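Local structure of dual function macrocyclase-peptidase POPB (Galerina marginata, 5N4B) at residues A[12-24]-A[33-47]. The protein cleaves toxin precursor peptides after proline and joins the trimmed peptide into a macrocycle during amanitin biosynthesis. The protein carries 1 engineered substitution. Sequence-based numbering, arbitrary orientation.
Sequences YPSTRRSDHVDTY and PVPDPYQWLEESTDE
Arg16 lies over one face of the Trp40 indole and meets Glu47 at its guanidinium edge. CB is 3.6 Å from Glu47 OE2 and 4.0 Å from Trp40 CZ2. CG leaves anti to the backbone N (chi1 179°), and CD passes Glu47 OE2. The chain bends at chi3, which turns the guanidinium back over the indole. NE meets Glu47 OE2 at 2.8 Å and NH2 meets Glu47 OE1, each on the syn lone pair, in a side-on, nearly coplanar salt bridge. CZ stands over the five-membered ring of Trp40, 4.3 Å from its centroid, in a cation-pi stack with planes tilted 29°. NH2 lies over the same face, 3.6 Å from Trp40 CG. Leu41 packs on the opposite face. Trp40 NE1 donates to Arg16 O at 2.8 Å, from above the carbonyl plane.

Arg17 is gripped more lightly. Pro37 covers one face of its guanidinium, and NH1 gives an in-plane bond to Tyr38 OH. Water 1 links that hydroxyl to Thr15 O. Ser18 N bonds Pro37 O.

In the antiparallel hairpin, Asp22 and Val34 form a hydrogen-bonded pair, and Asp36 N donates to His20 O. Gln39 CG lies over the centre of the His20 ring, while His20 NE2 donates to Asp22 OD1 at 2.7 Å. Water 4 donates to Asp22 OD2 and Asp36 OD2, 4.2 Å apart, and Lys672 makes a salt bridge to Asp36.

The contact joins the N-terminal segment and first hairpin strand to the returning strand, the 3-10 turn 39-42 and the start of helix 46-64, beside helix 668-680 of the hydrolase domain. It is largely polar, with apolar packing of Tyr24 on Val34. Two in-plane bonds for Arg16, and one for Arg17, should fix guanidinium rotation; Lys672 and water probably ease the aspartate repulsion.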
loop_
_atom_site.group_PDB
_atom_site.type_symbol
_atom_site.label_atom_id
_atom_site.label_comp_id
_atom_site.label_asym_id
_atom_site.label_seq_id
_atom_site.Cartn_x
_atom_site.Cartn_y
_atom_site.Cartn_z
ATOM N N TYR A 12 -7.551 -2.406 -34.103
ATOM C CA TYR A 12 -6.549 -2.637 -33.099
ATOM C C TYR A 12 -5.278 -3.165 -33.745
ATOM O O TYR A 12 -5.287 -3.676 -34.895
ATOM C CB TYR A 12 -7.075 -3.616 -32.043
ATOM C CG TYR A 12 -8.232 -3.049 -31.266
ATOM C CD1 TYR A 12 -8.055 -1.930 -30.435
ATOM C CD2 TYR A 12 -9.478 -3.624 -31.309
ATOM C CE1 TYR A 12 -9.069 -1.378 -29.749
ATOM C CE2 TYR A 12 -10.557 -3.070 -30.593
ATOM C CZ TYR A 12 -10.333 -1.937 -29.787
ATOM O OH TYR A 12 -11.355 -1.359 -29.074
ATOM N N PRO A 13 -4.163 -3.015 -33.062
ATOM C CA PRO A 13 -2.893 -3.509 -33.585
ATOM C C PRO A 13 -2.904 -4.989 -33.925
ATOM O O PRO A 13 -3.498 -5.828 -33.228
ATOM C CB PRO A 13 -1.912 -3.213 -32.437
ATOM C CG PRO A 13 -2.485 -2.040 -31.743
ATOM C CD PRO A 13 -3.979 -2.335 -31.767
ATOM N N SER A 14 -2.202 -5.309 -35.009
ATOM C CA SER A 14 -1.973 -6.693 -35.406
ATOM C C SER A 14 -1.215 -7.418 -34.303
ATOM O O SER A 14 -0.161 -6.970 -33.861
ATOM C CB SER A 14 -1.140 -6.671 -36.692
ATOM O OG SER A 14 -0.747 -7.981 -37.071
ATOM N N THR A 15 -1.783 -8.514 -33.826
ATOM C CA THR A 15 -1.263 -9.220 -32.651
ATOM C C THR A 15 -1.226 -10.704 -32.960
ATOM O O THR A 15 -2.274 -11.353 -33.033
ATOM C CB THR A 15 -2.108 -8.944 -31.424
ATOM O OG1 THR A 15 -2.192 -7.536 -31.267
ATOM C CG2 THR A 15 -1.484 -9.527 -30.156
ATOM N N ARG A 16 -0.019 -11.229 -33.141
ATOM C CA ARG A 16 0.158 -12.626 -33.488
ATOM C C ARG A 16 -0.472 -13.520 -32.441
ATOM O O ARG A 16 -0.439 -13.221 -31.251
ATOM C CB ARG A 16 1.672 -12.924 -33.551
ATOM C CG ARG A 16 2.006 -14.362 -33.886
ATOM C CD ARG A 16 3.481 -14.461 -34.278
ATOM N NE ARG A 16 4.373 -14.168 -33.161
ATOM C CZ ARG A 16 4.818 -15.083 -32.304
ATOM N NH1 ARG A 16 4.474 -16.366 -32.428
ATOM N NH2 ARG A 16 5.614 -14.728 -31.325
ATOM N N ARG A 17 -1.062 -14.633 -32.886
ATOM C CA ARG A 17 -1.591 -15.678 -32.017
ATOM C C ARG A 17 -0.750 -16.910 -32.215
ATOM O O ARG A 17 -0.738 -17.496 -33.311
ATOM C CB ARG A 17 -3.047 -15.997 -32.317
ATOM C CG ARG A 17 -3.975 -14.841 -31.949
ATOM C CD ARG A 17 -5.421 -15.049 -32.422
ATOM N NE ARG A 17 -6.012 -16.256 -31.869
ATOM C CZ ARG A 17 -6.506 -16.390 -30.644
ATOM N NH1 ARG A 17 -6.478 -15.382 -29.784
ATOM N NH2 ARG A 17 -7.067 -17.531 -30.250
ATOM N N SER A 18 -0.026 -17.299 -31.185
ATOM C CA SER A 18 0.790 -18.490 -31.279
ATOM C C SER A 18 -0.056 -19.737 -31.098
ATOM O O SER A 18 -1.245 -19.689 -30.769
ATOM C CB SER A 18 1.907 -18.445 -30.263
ATOM O OG SER A 18 1.404 -18.847 -28.995
ATOM N N ASP A 19 0.575 -20.884 -31.353
ATOM C CA ASP A 19 -0.089 -22.163 -31.157
ATOM C C ASP A 19 0.196 -22.781 -29.776
ATOM O O ASP A 19 -0.110 -23.957 -29.558
ATOM C CB ASP A 19 0.290 -23.135 -32.299
ATOM C CG ASP A 19 1.713 -23.655 -32.206
ATOM O OD1 ASP A 19 2.504 -23.184 -31.367
ATOM O OD2 ASP A 19 2.062 -24.566 -33.004
ATOM N N HIS A 20 0.708 -21.991 -28.826
ATOM C CA HIS A 20 1.049 -22.504 -27.499
ATOM C C HIS A 20 -0.190 -23.004 -26.765
ATOM O O HIS A 20 -1.221 -22.329 -26.713
ATOM C CB HIS A 20 1.707 -21.407 -26.667
ATOM C CG HIS A 20 2.253 -21.889 -25.370
ATOM N ND1 HIS A 20 3.573 -22.251 -25.200
ATOM C CD2 HIS A 20 1.647 -22.103 -24.180
ATOM C CE1 HIS A 20 3.751 -22.666 -23.956
ATOM N NE2 HIS A 20 2.595 -22.589 -23.321
ATOM N N VAL A 21 -0.074 -24.175 -26.160
ATOM C CA VAL A 21 -1.127 -24.758 -25.341
ATOM C C VAL A 21 -0.476 -25.255 -24.067
ATOM O O VAL A 21 0.566 -25.920 -24.112
ATOM C CB VAL A 21 -1.866 -25.916 -26.052
ATOM C CG1 VAL A 21 -2.922 -26.535 -25.108
ATOM C CG2 VAL A 21 -2.536 -25.445 -27.297
ATOM N N ASP A 22 -1.099 -24.952 -22.933
ATOM C CA ASP A 22 -0.717 -25.519 -21.656
ATOM C C ASP A 22 -1.822 -26.451 -21.210
ATOM O O ASP A 22 -3.002 -26.148 -21.401
ATOM C CB ASP A 22 -0.568 -24.424 -20.597
ATOM C CG ASP A 22 0.480 -23.390 -20.965
ATOM O OD1 ASP A 22 1.652 -23.803 -21.064
ATOM O OD2 ASP A 22 0.122 -22.187 -21.077
ATOM N N THR A 23 -1.439 -27.576 -20.610
ATOM C CA THR A 23 -2.395 -28.564 -20.140
ATOM C C THR A 23 -2.380 -28.587 -18.622
ATOM O O THR A 23 -1.322 -28.695 -17.997
ATOM C CB THR A 23 -2.113 -29.948 -20.735
ATOM O OG1 THR A 23 -2.257 -29.870 -22.158
ATOM C CG2 THR A 23 -3.104 -30.980 -20.182
ATOM N N TYR A 24 -3.564 -28.418 -18.046
ATOM C CA TYR A 24 -3.795 -28.405 -16.609
ATOM C C TYR A 24 -4.594 -29.635 -16.212
ATOM O O TYR A 24 -5.264 -30.258 -17.039
ATOM C CB TYR A 24 -4.566 -27.127 -16.203
ATOM C CG TYR A 24 -3.782 -25.855 -16.424
ATOM C CD1 TYR A 24 -3.767 -25.252 -17.658
ATOM C CD2 TYR A 24 -3.055 -25.279 -15.394
ATOM C CE1 TYR A 24 -3.029 -24.095 -17.869
ATOM C CE2 TYR A 24 -2.323 -24.121 -15.590
ATOM C CZ TYR A 24 -2.306 -23.550 -16.820
ATOM O OH TYR A 24 -1.576 -22.410 -16.991
ATOM N N PRO A 33 -6.840 -28.801 -21.806
ATOM C CA PRO A 33 -5.913 -28.000 -22.615
ATOM C C PRO A 33 -6.379 -26.555 -22.658
ATOM O O PRO A 33 -7.563 -26.273 -22.849
ATOM C CB PRO A 33 -5.985 -28.664 -24.004
ATOM C CG PRO A 33 -7.384 -29.161 -24.074
ATOM C CD PRO A 33 -7.791 -29.551 -22.654
ATOM N N VAL A 34 -5.452 -25.642 -22.404
ATOM C CA VAL A 34 -5.729 -24.215 -22.329
ATOM C C VAL A 34 -4.818 -23.526 -23.339
ATOM O O VAL A 34 -3.626 -23.345 -23.091
ATOM C CB VAL A 34 -5.483 -23.672 -20.908
ATOM C CG1 VAL A 34 -5.744 -22.158 -20.863
ATOM C CG2 VAL A 34 -6.377 -24.393 -19.897
ATOM N N PRO A 35 -5.344 -23.119 -24.490
ATOM C CA PRO A 35 -4.509 -22.354 -25.433
ATOM C C PRO A 35 -4.057 -21.062 -24.773
ATOM O O PRO A 35 -4.837 -20.413 -24.077
ATOM C CB PRO A 35 -5.462 -22.058 -26.587
ATOM C CG PRO A 35 -6.487 -23.189 -26.521
ATOM C CD PRO A 35 -6.699 -23.370 -25.029
ATOM N N ASP A 36 -2.804 -20.672 -25.045
ATOM C CA ASP A 36 -2.244 -19.399 -24.571
ATOM C C ASP A 36 -1.595 -18.713 -25.772
ATOM O O ASP A 36 -0.367 -18.595 -25.861
ATOM C CB ASP A 36 -1.268 -19.601 -23.415
ATOM C CG ASP A 36 -1.098 -18.330 -22.524
ATOM O OD1 ASP A 36 -2.099 -17.595 -22.314
ATOM O OD2 ASP A 36 0.022 -18.103 -22.011
ATOM N N PRO A 37 -2.412 -18.219 -26.707
ATOM C CA PRO A 37 -1.879 -17.652 -27.948
ATOM C C PRO A 37 -1.065 -16.411 -27.735
ATOM O O PRO A 37 -0.349 -15.984 -28.654
ATOM C CB PRO A 37 -3.145 -17.360 -28.786
ATOM C CG PRO A 37 -4.234 -17.285 -27.788
ATOM C CD PRO A 37 -3.876 -18.260 -26.702
ATOM N N TYR A 38 -1.194 -15.772 -26.558
ATOM C CA TYR A 38 -0.431 -14.572 -26.240
ATOM C C TYR A 38 0.676 -14.850 -25.219
ATOM O O TYR A 38 1.164 -13.922 -24.550
ATOM C CB TYR A 38 -1.368 -13.421 -25.799
ATOM C CG TYR A 38 -2.437 -13.170 -26.860
ATOM C CD1 TYR A 38 -2.100 -12.828 -28.170
ATOM C CD2 TYR A 38 -3.795 -13.319 -26.552
ATOM C CE1 TYR A 38 -3.069 -12.644 -29.118
ATOM C CE2 TYR A 38 -4.750 -13.136 -27.499
ATOM C CZ TYR A 38 -4.411 -12.801 -28.772
ATOM O OH TYR A 38 -5.413 -12.654 -29.734
ATOM N N GLN A 39 1.111 -16.104 -25.114
ATOM C CA GLN A 39 2.233 -16.427 -24.231
ATOM C C GLN A 39 3.435 -15.560 -24.540
ATOM O O GLN A 39 4.193 -15.199 -23.633
ATOM C CB GLN A 39 2.580 -17.923 -24.334
ATOM C CG GLN A 39 3.752 -18.336 -23.414
ATOM C CD GLN A 39 5.107 -17.934 -23.976
ATOM O OE1 GLN A 39 5.321 -17.976 -25.191
ATOM N NE2 GLN A 39 6.030 -17.504 -23.102
ATOM N N TRP A 40 3.618 -15.199 -25.811
ATOM C CA TRP A 40 4.773 -14.422 -26.243
ATOM C C TRP A 40 4.788 -13.013 -25.655
ATOM O O TRP A 40 5.848 -12.398 -25.587
ATOM C CB TRP A 40 4.878 -14.409 -27.764
ATOM C CG TRP A 40 3.724 -13.794 -28.461
ATOM C CD1 TRP A 40 2.577 -14.411 -28.838
ATOM C CD2 TRP A 40 3.617 -12.433 -28.843
ATOM N NE1 TRP A 40 1.742 -13.482 -29.447
ATOM C CE2 TRP A 40 2.366 -12.269 -29.470
ATOM C CE3 TRP A 40 4.467 -11.327 -28.741
ATOM C CZ2 TRP A 40 1.948 -11.052 -29.997
ATOM C CZ3 TRP A 40 4.045 -10.119 -29.256
ATOM C CH2 TRP A 40 2.795 -9.985 -29.870
ATOM N N LEU A 41 3.658 -12.506 -25.176
ATOM C CA LEU A 41 3.614 -11.206 -24.510
ATOM C C LEU A 41 4.179 -11.258 -23.116
ATOM O O LEU A 41 4.258 -10.214 -22.463
ATOM C CB LEU A 41 2.176 -10.653 -24.517
ATOM C CG LEU A 41 1.762 -10.098 -25.876
ATOM C CD1 LEU A 41 0.252 -9.791 -25.937
ATOM C CD2 LEU A 41 2.537 -8.803 -26.195
ATOM N N GLU A 42 4.575 -12.434 -22.631
ATOM C CA GLU A 42 5.313 -12.536 -21.375
ATOM C C GLU A 42 6.754 -12.069 -21.520
ATOM O O GLU A 42 7.431 -11.883 -20.494
ATOM C CB GLU A 42 5.357 -13.970 -20.862
ATOM C CG GLU A 42 4.016 -14.538 -20.484
ATOM C CD GLU A 42 4.005 -16.044 -20.321
ATOM O OE1 GLU A 42 5.071 -16.724 -20.329
ATOM O OE2 GLU A 42 2.902 -16.592 -20.147
ATOM N N GLU A 43 7.225 -11.897 -22.752
ATOM C CA GLU A 43 8.641 -11.771 -23.028
ATOM C C GLU A 43 9.014 -10.339 -23.346
ATOM O O GLU A 43 8.162 -9.461 -23.530
ATOM C CB GLU A 43 9.020 -12.646 -24.216
ATOM C CG GLU A 43 8.585 -14.094 -24.139
ATOM C CD GLU A 43 9.374 -14.966 -23.155
ATOM O OE1 GLU A 43 10.269 -14.443 -22.445
ATOM O OE2 GLU A 43 9.055 -16.179 -23.109
ATOM N N SER A 44 10.314 -10.108 -23.460
ATOM C CA SER A 44 10.812 -8.804 -23.839
ATOM C C SER A 44 11.584 -8.991 -25.135
ATOM O O SER A 44 12.628 -9.665 -25.158
ATOM C CB SER A 44 11.690 -8.214 -22.741
ATOM O OG SER A 44 12.278 -7.015 -23.197
ATOM N N THR A 45 11.013 -8.491 -26.226
ATOM C CA THR A 45 11.539 -8.722 -27.567
ATOM C C THR A 45 11.195 -7.533 -28.458
ATOM O O THR A 45 10.362 -6.675 -28.130
ATOM C CB THR A 45 10.946 -9.961 -28.248
ATOM O OG1 THR A 45 9.575 -9.681 -28.557
ATOM C CG2 THR A 45 11.044 -11.204 -27.404
ATOM N N ASP A 46 11.784 -7.509 -29.647
ATOM C CA ASP A 46 11.460 -6.419 -30.547
ATOM C C ASP A 46 9.986 -6.494 -30.976
ATOM O O ASP A 46 9.340 -5.448 -31.126
ATOM C CB ASP A 46 12.436 -6.401 -31.737
ATOM C CG ASP A 46 13.865 -5.956 -31.346
ATOM O OD1 ASP A 46 14.062 -5.352 -30.271
ATOM O OD2 ASP A 46 14.806 -6.168 -32.144
ATOM N N GLU A 47 9.424 -7.709 -31.140
ATOM C CA GLU A 47 8.018 -7.854 -31.500
ATOM C C GLU A 47 7.119 -7.323 -30.382
ATOM O O GLU A 47 6.084 -6.691 -30.648
ATOM C CB GLU A 47 7.680 -9.327 -31.782
ATOM C CG GLU A 47 6.265 -9.607 -32.267
ATOM C CD GLU A 47 5.903 -11.107 -32.305
ATOM O OE1 GLU A 47 6.575 -11.934 -31.619
ATOM O OE2 GLU A 47 4.891 -11.454 -32.964
HETATM O O HOH W 1 -4.812 -11.267 -31.929
HETATM O O HOH W 2 2.507 -9.608 -33.311
HETATM O O HOH W 3 4.091 -18.263 -27.450
HETATM O O HOH W 4 1.574 -20.153 -21.345
#